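Aminotransferase, class III (Deinococcus radiodurans, PDB 3I4J) probably transfers amino groups from a donor to a carbonyl acceptor with the help of pyridoxal phosphate, as class III aminotransferases do. Local coordinates at residues 85-90 with 272-277; 163-168 with 205-210; 173-178 with 211-216; 177-182 with 219-224; 196-201 with 228-233. The protein carries 1 engineered substitution. One frame throughout, in Å; residues are numbered along the deposited sequence.

Interaction 1: 85-90 with 272-277; sequences VGLPTF and GLLAAP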
# COMPACT_ATOMS: atom_id res chain seq x y z
N VAL C 85 -15.11 7.67 15.79
CA VAL C 85 -14.40 6.82 16.75
C VAL C 85 -14.26 7.39 18.15
O VAL C 85 -13.62 6.79 19.00
CB VAL C 85 -13.00 6.42 16.23
CG1 VAL C 85 -13.15 5.74 14.87
CG2 VAL C 85 -12.11 7.64 16.11
N GLY C 86 -14.84 8.56 18.38
CA GLY C 86 -14.77 9.16 19.71
C GLY C 86 -13.45 9.83 20.04
O GLY C 86 -13.08 9.95 21.21
N LEU C 87 -12.73 10.26 19.00
CA LEU C 87 -11.45 10.95 19.15
C LEU C 87 -11.55 12.21 18.29
O LEU C 87 -10.70 12.46 17.44
CB LEU C 87 -10.31 10.06 18.65
CG LEU C 87 -10.18 8.68 19.30
CD1 LEU C 87 -9.07 7.89 18.62
CD2 LEU C 87 -9.88 8.84 20.79
N PRO C 88 -12.58 13.04 18.53
CA PRO C 88 -12.82 14.28 17.78
C PRO C 88 -11.68 15.27 17.56
O PRO C 88 -11.68 16.00 16.58
CB PRO C 88 -14.01 14.90 18.50
CG PRO C 88 -13.82 14.44 19.92
CD PRO C 88 -13.45 12.99 19.72
N THR C 89 -10.70 15.30 18.46
CA THR C 89 -9.59 16.23 18.33
C THR C 89 -8.34 15.62 17.71
O THR C 89 -7.36 16.32 17.45
CB THR C 89 -9.16 16.79 19.71
OG1 THR C 89 -8.63 15.73 20.51
CG2 THR C 89 -10.35 17.42 20.43
N PHE C 90 -8.36 14.31 17.46
CA PHE C 90 -7.20 13.63 16.89
C PHE C 90 -6.93 13.94 15.42
O PHE C 90 -7.84 14.30 14.67
CB PHE C 90 -7.34 12.11 17.10
CG PHE C 90 -7.02 11.66 18.50
CD1 PHE C 90 -7.51 12.36 19.60
CD2 PHE C 90 -6.25 10.52 18.72
CE1 PHE C 90 -7.24 11.92 20.90
CE2 PHE C 90 -5.97 10.08 20.01
CZ PHE C 90 -6.47 10.78 21.11
N GLY C 272 -4.56 4.03 8.10
CA GLY C 272 -4.05 5.26 8.67
C GLY C 272 -4.02 5.20 10.18
O GLY C 272 -4.25 4.16 10.78
N LEU C 273 -3.73 6.34 10.79
CA LEU C 273 -3.69 6.42 12.24
C LEU C 273 -4.28 7.74 12.69
O LEU C 273 -4.35 8.70 11.93
CB LEU C 273 -2.25 6.26 12.76
CG LEU C 273 -1.16 7.24 12.33
CD1 LEU C 273 -1.32 8.56 13.06
CD2 LEU C 273 0.20 6.64 12.64
N LEU C 274 -4.74 7.76 13.94
CA LEU C 274 -5.30 8.97 14.54
C LEU C 274 -4.39 9.24 15.72
O LEU C 274 -4.22 8.37 16.58
CB LEU C 274 -6.74 8.73 15.01
CG LEU C 274 -7.82 8.70 13.93
CD1 LEU C 274 -9.13 8.17 14.52
CD2 LEU C 274 -8.01 10.10 13.35
N ALA C 275 -3.79 10.42 15.74
CA ALA C 275 -2.88 10.80 16.81
C ALA C 275 -3.44 11.92 17.68
O ALA C 275 -4.09 12.84 17.19
CB ALA C 275 -1.54 11.22 16.23
N ALA C 276 -3.18 11.83 18.98
CA ALA C 276 -3.64 12.84 19.92
C ALA C 276 -3.01 14.18 19.54
O ALA C 276 -1.87 14.22 19.08
CB ALA C 276 -3.23 12.45 21.34
N PRO C 277 -3.74 15.29 19.73
CA PRO C 277 -3.24 16.64 19.40
C PRO C 277 -1.83 16.90 19.93
O PRO C 277 -0.99 17.46 19.23
CB PRO C 277 -4.27 17.56 20.05
CG PRO C 277 -5.52 16.78 19.97
CD PRO C 277 -5.08 15.37 20.33

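Interaction 2: 163-168 with 205-210; sequences LPKPDP and AALAPA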
# COMPACT_ATOMS: atom_id res chain seq x y z
N LEU C 163 5.59 -8.32 26.36
CA LEU C 163 4.71 -8.41 27.52
C LEU C 163 4.01 -9.75 27.39
O LEU C 163 3.70 -10.20 26.28
CB LEU C 163 3.67 -7.28 27.49
CG LEU C 163 2.69 -7.23 28.67
CD1 LEU C 163 3.45 -6.77 29.92
CD2 LEU C 163 1.54 -6.27 28.37
N PRO C 164 3.74 -10.43 28.52
CA PRO C 164 3.07 -11.73 28.47
C PRO C 164 1.67 -11.66 27.86
O PRO C 164 1.00 -10.62 27.90
CB PRO C 164 3.02 -12.15 29.94
CG PRO C 164 4.24 -11.51 30.51
CD PRO C 164 4.21 -10.13 29.89
N LYS C 165 1.22 -12.78 27.31
CA LYS C 165 -0.10 -12.87 26.71
C LYS C 165 -1.13 -12.54 27.80
O LYS C 165 -0.93 -12.86 28.97
CB LYS C 165 -0.32 -14.30 26.19
CG LYS C 165 -1.69 -14.55 25.59
CD LYS C 165 -1.83 -15.99 25.11
CE LYS C 165 -0.84 -16.32 24.00
NZ LYS C 165 -1.12 -17.65 23.38
N PRO C 166 -2.23 -11.87 27.42
CA PRO C 166 -3.23 -11.55 28.43
C PRO C 166 -3.93 -12.81 28.94
O PRO C 166 -4.00 -13.82 28.23
CB PRO C 166 -4.19 -10.61 27.68
CG PRO C 166 -4.07 -11.08 26.26
CD PRO C 166 -2.59 -11.32 26.10
N ASP C 167 -4.41 -12.77 30.17
CA ASP C 167 -5.10 -13.91 30.76
C ASP C 167 -6.51 -13.48 31.12
O ASP C 167 -6.74 -12.89 32.17
CB ASP C 167 -4.38 -14.39 32.02
CG ASP C 167 -4.97 -15.68 32.56
OD1 ASP C 167 -6.06 -16.08 32.09
OD2 ASP C 167 -4.36 -16.30 33.46
N PRO C 168 -7.48 -13.77 30.24
CA PRO C 168 -8.89 -13.43 30.41
C PRO C 168 -9.53 -13.99 31.69
O PRO C 168 -10.56 -13.49 32.13
CB PRO C 168 -9.54 -14.02 29.15
CG PRO C 168 -8.43 -13.99 28.15
CD PRO C 168 -7.26 -14.47 28.95
N ALA C 205 -6.78 -16.12 17.78
CA ALA C 205 -8.17 -15.83 17.43
C ALA C 205 -9.10 -15.22 18.47
O ALA C 205 -9.63 -15.92 19.34
CB ALA C 205 -8.82 -17.10 16.85
N ALA C 206 -9.29 -13.91 18.36
CA ALA C 206 -10.20 -13.17 19.23
C ALA C 206 -9.91 -13.17 20.72
O ALA C 206 -10.82 -12.97 21.53
CB ALA C 206 -11.63 -13.64 18.99
N LEU C 207 -8.66 -13.38 21.10
CA LEU C 207 -8.30 -13.36 22.52
C LEU C 207 -8.53 -11.94 23.03
O LEU C 207 -8.03 -10.97 22.45
CB LEU C 207 -6.84 -13.74 22.72
CG LEU C 207 -6.38 -13.67 24.18
CD1 LEU C 207 -7.15 -14.70 25.00
CD2 LEU C 207 -4.88 -13.94 24.27
N ALA C 208 -9.28 -11.81 24.12
CA ALA C 208 -9.56 -10.50 24.70
C ALA C 208 -9.30 -10.50 26.19
O ALA C 208 -9.67 -11.45 26.89
CB ALA C 208 -11.01 -10.11 24.42
N PRO C 209 -8.65 -9.45 26.70
CA PRO C 209 -8.34 -9.32 28.13
C PRO C 209 -9.64 -9.16 28.92
O PRO C 209 -10.69 -8.86 28.36
CB PRO C 209 -7.47 -8.07 28.19
CG PRO C 209 -6.82 -8.05 26.82
CD PRO C 209 -7.98 -8.39 25.93
N ALA C 210 -9.55 -9.36 30.23
CA ALA C 210 -10.71 -9.23 31.10
C ALA C 210 -11.01 -7.76 31.37
O ALA C 210 -10.18 -6.88 31.12
CB ALA C 210 -10.45 -9.96 32.42
O HOH W 1 -7.11 -10.05 31.53

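Interaction 3: 173-178 with 211-216; sequences AEDAEG and PGYYER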
# COMPACT_ATOMS: atom_id res chain seq x y z
N ALA C 173 -7.24 -5.73 35.87
CA ALA C 173 -6.27 -4.76 36.37
C ALA C 173 -5.01 -5.48 36.87
O ALA C 173 -3.89 -5.04 36.61
CB ALA C 173 -6.89 -3.94 37.50
N GLU C 174 -5.20 -6.58 37.58
CA GLU C 174 -4.10 -7.36 38.11
C GLU C 174 -3.24 -7.89 36.97
O GLU C 174 -2.01 -7.90 37.04
CB GLU C 174 -4.65 -8.52 38.94
CG GLU C 174 -3.62 -9.42 39.57
CD GLU C 174 -4.26 -10.65 40.20
OE1 GLU C 174 -5.21 -10.48 41.00
OE2 GLU C 174 -3.81 -11.78 39.91
N ASP C 175 -3.90 -8.34 35.90
CA ASP C 175 -3.21 -8.89 34.74
C ASP C 175 -2.41 -7.79 34.04
O ASP C 175 -1.28 -8.00 33.60
CB ASP C 175 -4.25 -9.51 33.78
CG ASP C 175 -3.64 -10.40 32.71
OD1 ASP C 175 -2.69 -11.15 33.02
OD2 ASP C 175 -4.12 -10.35 31.55
N ALA C 176 -3.01 -6.60 33.96
CA ALA C 176 -2.36 -5.46 33.31
C ALA C 176 -1.12 -4.98 34.07
O ALA C 176 -0.22 -4.39 33.48
CB ALA C 176 -3.37 -4.31 33.17
N GLU C 177 -1.08 -5.24 35.38
CA GLU C 177 0.07 -4.83 36.18
C GLU C 177 1.36 -5.45 35.66
O GLU C 177 2.45 -5.02 36.02
CB GLU C 177 -0.16 -5.20 37.65
CG GLU C 177 -1.00 -4.17 38.39
CD GLU C 177 -0.26 -2.85 38.59
OE1 GLU C 177 -0.91 -1.79 38.58
OE2 GLU C 177 0.98 -2.89 38.77
N GLY C 178 1.23 -6.46 34.81
CA GLY C 178 2.42 -7.07 34.24
C GLY C 178 3.19 -6.02 33.45
O GLY C 178 4.41 -6.14 33.28
N PRO C 211 -12.22 -7.47 31.88
CA PRO C 211 -12.56 -6.09 32.18
C PRO C 211 -11.51 -5.51 33.11
O PRO C 211 -10.91 -6.24 33.91
CB PRO C 211 -13.93 -6.21 32.84
CG PRO C 211 -14.53 -7.39 32.13
CD PRO C 211 -13.37 -8.36 32.11
N GLY C 212 -11.26 -4.20 33.00
CA GLY C 212 -10.28 -3.54 33.84
C GLY C 212 -8.86 -3.51 33.31
O GLY C 212 -8.03 -2.73 33.78
N TYR C 213 -8.57 -4.35 32.32
CA TYR C 213 -7.23 -4.44 31.75
C TYR C 213 -6.72 -3.16 31.10
O TYR C 213 -5.69 -2.61 31.51
CB TYR C 213 -7.17 -5.58 30.73
CG TYR C 213 -5.80 -5.87 30.16
CD1 TYR C 213 -4.99 -6.85 30.73
CD2 TYR C 213 -5.35 -5.22 29.02
CE1 TYR C 213 -3.75 -7.19 30.16
CE2 TYR C 213 -4.12 -5.54 28.44
CZ TYR C 213 -3.34 -6.53 29.01
OH TYR C 213 -2.16 -6.89 28.41
N TYR C 214 -7.42 -2.67 30.08
CA TYR C 214 -6.95 -1.47 29.41
C TYR C 214 -7.05 -0.19 30.22
O TYR C 214 -6.32 0.77 29.97
CB TYR C 214 -7.62 -1.32 28.05
CG TYR C 214 -7.15 -2.40 27.10
CD1 TYR C 214 -5.81 -2.46 26.71
CD2 TYR C 214 -8.01 -3.39 26.65
CE1 TYR C 214 -5.34 -3.52 25.91
CE2 TYR C 214 -7.56 -4.44 25.85
CZ TYR C 214 -6.23 -4.50 25.49
OH TYR C 214 -5.79 -5.56 24.73
N GLU C 215 -7.96 -0.17 31.20
CA GLU C 215 -8.08 1.00 32.06
C GLU C 215 -6.76 1.11 32.82
O GLU C 215 -6.19 2.20 32.94
CB GLU C 215 -9.24 0.84 33.05
CG GLU C 215 -10.63 0.89 32.42
CD GLU C 215 -11.13 -0.45 31.91
OE1 GLU C 215 -10.33 -1.40 31.77
OE2 GLU C 215 -12.34 -0.55 31.62
N ARG C 216 -6.27 -0.03 33.31
CA ARG C 216 -5.01 -0.06 34.05
C ARG C 216 -3.83 0.20 33.12
O ARG C 216 -2.89 0.90 33.49
CB ARG C 216 -4.85 -1.41 34.77
CG ARG C 216 -3.54 -1.56 35.57
CD ARG C 216 -3.35 -0.44 36.59
NE ARG C 216 -4.49 -0.32 37.50
CZ ARG C 216 -4.73 -1.15 38.51
NH1 ARG C 216 -3.91 -2.16 38.77
NH2 ARG C 216 -5.82 -0.98 39.25

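Interaction 4: 177-182 with 219-224; sequences EGLRAL and DICDEA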
# COMPACT_ATOMS: atom_id res chain seq x y z
N GLU C 177 -1.08 -5.24 35.38
CA GLU C 177 0.07 -4.83 36.18
C GLU C 177 1.36 -5.45 35.66
O GLU C 177 2.45 -5.02 36.02
CB GLU C 177 -0.16 -5.20 37.65
CG GLU C 177 -1.00 -4.17 38.39
CD GLU C 177 -0.26 -2.85 38.59
OE1 GLU C 177 -0.91 -1.79 38.58
OE2 GLU C 177 0.98 -2.89 38.77
N GLY C 178 1.23 -6.46 34.81
CA GLY C 178 2.42 -7.07 34.24
C GLY C 178 3.19 -6.02 33.45
O GLY C 178 4.41 -6.14 33.28
N LEU C 179 2.49 -5.00 32.97
CA LEU C 179 3.13 -3.94 32.19
C LEU C 179 4.04 -3.11 33.08
O LEU C 179 5.12 -2.70 32.67
CB LEU C 179 2.08 -3.05 31.52
CG LEU C 179 2.61 -1.86 30.70
CD1 LEU C 179 3.58 -2.35 29.63
CD2 LEU C 179 1.45 -1.10 30.07
N ARG C 180 3.60 -2.85 34.31
CA ARG C 180 4.43 -2.08 35.23
C ARG C 180 5.69 -2.88 35.52
O ARG C 180 6.79 -2.34 35.53
CB ARG C 180 3.70 -1.79 36.54
CG ARG C 180 4.49 -0.84 37.45
CD ARG C 180 3.92 -0.81 38.87
NE ARG C 180 2.50 -0.50 38.89
CZ ARG C 180 1.99 0.72 38.87
NH1 ARG C 180 2.78 1.79 38.83
NH2 ARG C 180 0.67 0.89 38.88
N ALA C 181 5.53 -4.19 35.74
CA ALA C 181 6.65 -5.07 36.04
C ALA C 181 7.68 -5.06 34.91
O ALA C 181 8.89 -5.01 35.17
CB ALA C 181 6.15 -6.50 36.28
N LEU C 182 7.21 -5.10 33.67
CA LEU C 182 8.11 -5.09 32.52
C LEU C 182 8.83 -3.74 32.43
O LEU C 182 10.03 -3.67 32.17
CB LEU C 182 7.34 -5.36 31.23
CG LEU C 182 8.17 -5.29 29.94
CD1 LEU C 182 9.36 -6.21 30.06
CD2 LEU C 182 7.30 -5.68 28.74
N ASP C 219 -3.53 3.92 32.47
CA ASP C 219 -2.96 4.59 33.64
C ASP C 219 -1.47 4.33 33.80
O ASP C 219 -0.70 5.25 34.07
CB ASP C 219 -3.71 4.15 34.91
CG ASP C 219 -5.13 4.68 34.96
OD1 ASP C 219 -5.44 5.64 34.22
OD2 ASP C 219 -5.94 4.15 35.75
N ILE C 220 -1.05 3.08 33.63
CA ILE C 220 0.37 2.76 33.74
C ILE C 220 1.16 3.53 32.68
O ILE C 220 2.26 4.03 32.95
CB ILE C 220 0.61 1.24 33.56
CG1 ILE C 220 0.02 0.48 34.75
CG2 ILE C 220 2.10 0.94 33.43
CD1 ILE C 220 0.65 0.86 36.06
N CYS C 221 0.61 3.63 31.48
CA CYS C 221 1.28 4.35 30.40
C CYS C 221 1.39 5.84 30.74
O CYS C 221 2.43 6.46 30.50
CB CYS C 221 0.52 4.17 29.07
SG CYS C 221 0.75 2.51 28.32
N ASP C 222 0.34 6.41 31.32
CA ASP C 222 0.38 7.81 31.70
C ASP C 222 1.44 8.07 32.77
O ASP C 222 2.18 9.06 32.71
CB ASP C 222 -0.99 8.27 32.22
CG ASP C 222 -2.02 8.39 31.11
OD1 ASP C 222 -1.62 8.49 29.93
OD2 ASP C 222 -3.23 8.40 31.42
N GLU C 223 1.53 7.18 33.75
CA GLU C 223 2.51 7.33 34.82
C GLU C 223 3.93 7.23 34.29
O GLU C 223 4.80 8.00 34.69
CB GLU C 223 2.32 6.25 35.90
CG GLU C 223 1.07 6.42 36.73
CD GLU C 223 0.96 5.40 37.85
OE1 GLU C 223 -0.08 5.39 38.53
OE2 GLU C 223 1.91 4.62 38.06
N ALA C 224 4.16 6.29 33.38
CA ALA C 224 5.48 6.07 32.80
C ALA C 224 5.84 7.09 31.72
O ALA C 224 7.01 7.22 31.37
CB ALA C 224 5.58 4.65 32.24

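Interaction 5: 196-201 with 228-233; sequences AEPVVG and FIADEV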
# COMPACT_ATOMS: atom_id res chain seq x y z
N ALA C 196 -0.56 -2.58 21.30
CA ALA C 196 -1.32 -3.81 21.42
C ALA C 196 -2.65 -3.77 20.66
O ALA C 196 -3.22 -2.70 20.46
CB ALA C 196 -1.59 -4.13 22.89
N GLU C 197 -3.11 -4.95 20.24
CA GLU C 197 -4.41 -5.07 19.58
C GLU C 197 -5.35 -5.20 20.77
O GLU C 197 -5.15 -6.08 21.61
CB GLU C 197 -4.51 -6.37 18.78
CG GLU C 197 -3.54 -6.55 17.63
CD GLU C 197 -3.61 -7.96 17.06
OE1 GLU C 197 -2.99 -8.87 17.64
OE2 GLU C 197 -4.29 -8.15 16.04
N PRO C 198 -6.39 -4.36 20.86
CA PRO C 198 -7.30 -4.49 22.01
C PRO C 198 -7.84 -5.92 22.10
O PRO C 198 -7.88 -6.52 23.18
CB PRO C 198 -8.39 -3.46 21.70
CG PRO C 198 -7.63 -2.38 20.98
CD PRO C 198 -6.75 -3.20 20.03
N VAL C 199 -8.26 -6.45 20.96
CA VAL C 199 -8.75 -7.82 20.85
C VAL C 199 -7.82 -8.40 19.80
O VAL C 199 -7.68 -7.84 18.72
CB VAL C 199 -10.21 -7.86 20.35
CG1 VAL C 199 -10.64 -9.30 20.11
CG2 VAL C 199 -11.13 -7.21 21.38
N VAL C 200 -7.17 -9.51 20.14
CA VAL C 200 -6.21 -10.15 19.25
C VAL C 200 -6.83 -10.75 17.99
O VAL C 200 -7.94 -11.26 18.02
CB VAL C 200 -5.40 -11.24 19.99
CG1 VAL C 200 -4.41 -11.91 19.05
CG2 VAL C 200 -4.67 -10.61 21.17
N GLY C 201 -6.08 -10.67 16.90
CA GLY C 201 -6.55 -11.21 15.63
C GLY C 201 -6.07 -12.62 15.35
O GLY C 201 -6.15 -13.50 16.20
N PHE C 228 0.77 5.16 24.23
CA PHE C 228 -0.08 3.97 24.15
C PHE C 228 -0.65 3.91 22.73
O PHE C 228 -1.42 4.79 22.30
CB PHE C 228 -1.19 4.06 25.21
CG PHE C 228 -2.17 2.92 25.18
CD1 PHE C 228 -1.84 1.67 24.63
CD2 PHE C 228 -3.44 3.08 25.74
CE1 PHE C 228 -2.75 0.62 24.65
CE2 PHE C 228 -4.35 2.03 25.76
CZ PHE C 228 -4.01 0.79 25.22
N ILE C 229 -0.25 2.88 22.00
CA ILE C 229 -0.70 2.70 20.62
C ILE C 229 -1.69 1.54 20.57
O ILE C 229 -1.37 0.44 20.98
CB ILE C 229 0.48 2.37 19.67
CG1 ILE C 229 1.55 3.46 19.76
CG2 ILE C 229 -0.03 2.25 18.24
CD1 ILE C 229 2.85 3.11 19.05
N ALA C 230 -2.89 1.81 20.07
CA ALA C 230 -3.89 0.76 19.94
C ALA C 230 -3.92 0.31 18.48
O ALA C 230 -4.23 1.11 17.59
CB ALA C 230 -5.27 1.27 20.34
N ASP C 231 -3.56 -0.95 18.25
CA ASP C 231 -3.56 -1.50 16.90
C ASP C 231 -4.97 -2.01 16.64
O ASP C 231 -5.34 -3.12 17.05
CB ASP C 231 -2.55 -2.65 16.79
CG ASP C 231 -2.50 -3.26 15.39
OD1 ASP C 231 -3.42 -2.98 14.60
OD2 ASP C 231 -1.56 -4.02 15.10
N GLU C 232 -5.77 -1.18 15.96
CA GLU C 232 -7.15 -1.52 15.65
C GLU C 232 -7.33 -1.86 14.18
O GLU C 232 -8.44 -1.78 13.65
CB GLU C 232 -8.07 -0.34 16.01
CG GLU C 232 -8.04 0.03 17.49
CD GLU C 232 -9.29 -0.41 18.24
OE1 GLU C 232 -10.11 -1.16 17.68
OE2 GLU C 232 -9.44 -0.00 19.42
N VAL C 233 -6.24 -2.24 13.52
CA VAL C 233 -6.33 -2.56 12.09
C VAL C 233 -7.41 -3.60 11.82
O VAL C 233 -8.10 -3.54 10.81
CB VAL C 233 -4.97 -3.06 11.54
CG1 VAL C 233 -5.13 -3.50 10.09
CG2 VAL C 233 -3.95 -1.93 11.62

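Interaction 1: 85-90 with 272-277
Phe90 lies flat against the backbone of Ala276, whose CA stands 3.5 Å from the centroid of the Phe90 ring and only 7° off its normal. This is a CH-pi contact over the face, and an alanine suits the site because its short side chain lets the ring come down on the main chain; Ala276 CB reaches Phe90 CZ at 3.7 Å. The opposite face is backed by Leu87 CB from within the type I turn Leu87-Phe90, while Leu274 O meets the ring at its edge. With CG of Phe90 anti to its carbonyl carbon (chi1 -77°), the ring is carried over the end of strand 271-275. That strand runs antiparallel beside 91-95, an edge strand of the mixed sheet within this chain, and the turn leads straight into 91-95 from the Schellman motif at Gly86. Before the turn, Val85 and Leu274 meet tip to tip: Val85 CG2 is 3.4 Å from Leu274 CD1, tight for two methyls. Leu87 CD1 touches the same methyl of Leu274 more loosely, at 4.1 Å. Thr89 crosses Pro277 at about a right angle, Thr89 OG1 lying 3.3 Å from Pro277 CG. Asn3 of the second subunit bonds to the carbonyls of Pro88 and Phe90.

Interaction 2: 163-168 with 205-210
Leu207 sends its two methyls to different partners across the contact, and apolar packing dominates. Its CG stands anti to the backbone N (chi1 177°), which aims the fork at the proline-rich loop 163-168. Leu207 CD2 rests 3.6 Å from Pro166 CG and 3.5 Å from CG of Lys165, whose aliphatic part crosses the leucine obliquely. The other branch, Leu207 CD1, is pressed to 3.5 Å from Pro168 CG, the two side chains meeting at about a right angle. With an alanine here instead of Leu207, Pro166 and Pro168 would probably be left facing a gap, and the Lys165 chain would lose the methyl it lies against. A pair of prolines adds to this packing, Pro166 CB lying 3.8 Å from Pro209 CG; such rigid rings suit two irregular segments with no strand pairing between them. Loop 163-168 follows strand 162-163, at the opposite edge of the mixed sheet from 91-95, whereas 205-210 belongs to the connection from strand 191-196 to helix 213-224. Carbon-oxygen contact is close at Pro168, with CG of the ring 3.1 Å from Ala208 O. Polar linkage is indirect: a water donates to Asp167 O at 2.9 Å and accepts from Ala210 N at 2.8 Å, tying two main-chain groups together. The charged end of Lys165 passes beyond the leucine to form a salt bridge with Asp204.

Interaction 3: 173-178 with 211-216
Glu177 OE1 takes a weak hydrogen bond from Arg216 NH1 at 3.0 Å, part of a salt bridge whose N-H...O angle is only 130°; the carboxylate is also held through OE2 by Arg180. Here helix 172-176 packs against the first turn of helix 213-224, two helices of the alpha/beta domain built round the mixed sheet. The Glu177 carboxylate and Arg216 guanidinium planes are turned 60° apart. Arg216 starts with CG anti to its backbone N (chi1 179°) and then folds at its next two torsions, so that the guanidinium curls back over the neighbouring helix. One face of it is laid on Ala173, CB of that alanine sitting 3.6 Å from Arg216 NH2. The aliphatic root of the arginine packs too, Arg216 CB being 3.6 Å from Ala176 CB. Small alanines at both positions leave room for the arginine to lie close. Ala176 CB also sits over one face of the Tyr213 ring in a CH-pi contact, 4.2 Å from the ring centroid, off toward the rim. Gly212, the N-cap of helix 213-224, has a positive phi and backbone angles at which a CB would run into the preceding carbonyl. Tyr213 OH is hydrogen-bonded to Arg127 NH1. Beside it, Asp175 accepts from Asp167 N with OD2, and this same oxygen approaches the Tyr213 ring obliquely, 3.5 Å from CE1.

Interaction 4: 177-182 with 219-224
Arg180 reaches across from its helix to Glu223, and it meets Ile220 on the way. Its CB lies 4.1 Å from Ile220 CD1. Beyond it CG is anti to the backbone N (chi1 -173°), and a bend at chi3 swings the head back over the isoleucine, whose CD1 methyl lies over one face of the guanidinium; their exact spacing is doubtful. NE donates almost straight to Glu177 OE2 at 2.8 Å, in the guanidinium plane and on the syn lone pair, while NH2, less surely placed, goes to Glu177 OE1. At the tip NH1 bonds to Glu223 OE2 at 3.1 Å (158°); this oxygen lies near the guanidinium plane and is met on its syn side, somewhat out of the carboxylate plane. The two glutamates thus grip one arginine in a salt-bridge network. A methionine in place of Arg180 would probably leave Glu223 without its partner and Glu177 freer to turn. Inward the chemistry becomes apolar: Leu179 CG meets Ile220 CG2 at 3.9 Å, and Leu179 CD2 reaches Cys221 SG at 4.1 Å. The axes of 178-182 and 219-224 run 27° from parallel, 10.1 Å apart at closest approach. Leu183 extends the seam along Ile220 and Ala224, and Leu179 and Leu182 rest on Ile125 of strand 123-127.

Interaction 5: 196-201 with 228-233
Ala196 and Asp231 are joined by the shorter of two backbone bonds, Asp231 N donating to Ala196 O at 2.8 Å. The other runs from Ala196 N to Ile229 O, 3.1 Å long. Together they bracket Ala230 in a parallel bridge with Ala196, where strands 191-196 and 227-231 lie side by side as the two arms of a beta-alpha-beta unit linked through helix 213-224. Past this bridge the pairing lapses. Pro198 has no N-H to continue it and instead sets CD 3.3 Å from Asp231 O, an oxygen that Glu197 CA also approaches at 3.3 Å in a CA-H...O contact. The proline ring crosses Glu232 at about a right angle, Pro198 CG lying 3.4 Å from Glu232 OE2. The Glu197 and Asp231 side chains run side by side in the same direction, their carboxylate planes turned 41° apart, with CG of Glu197 4.1 Å from OD2 of Asp231. A second shell sets these groups: Asp231 OD1 accepts from Val233 N at 3.1 Å, an Asx turn that fixes the carboxylate. Ser130 holds Glu197 OE1, and Ser235 with the amides of Ala245 and Leu246 holds Glu232. Asp231 begins an Asp-Glu-Val sequence at the strand end, where class III aminotransferases commonly carry the aspartate that faces the pyridine nitrogen of the cofactor; Asp231 probably has that role. Because the main chain makes the hydrogen bonds between the segments, the acidic side chains can turn their oxygens to other partners, which for Asp231 probably include the cofactor.

How the interactions relate
Interaction 5 is the most central and buried of the set, and pairs neighbouring strands by main-chain bonds; interaction 1 lies toward one edge of the same mixed sheet, where an aromatic ring and aliphatic side chains do the work beside the second subunit. Interactions 3 and 4 share helix 213-224 and Glu177, and lie farther out, where salt bridges accompany their apolar packing. Interaction 2, about 11 Å centre to centre from both 3 and 5, joins loops by prolines and a water. Tyr214 OH, bonded to Pro198 O, ties interaction 3 to 5, and Leu207 O with Val200 N ties 2 to 5, whereas interaction 1 touches none of the others.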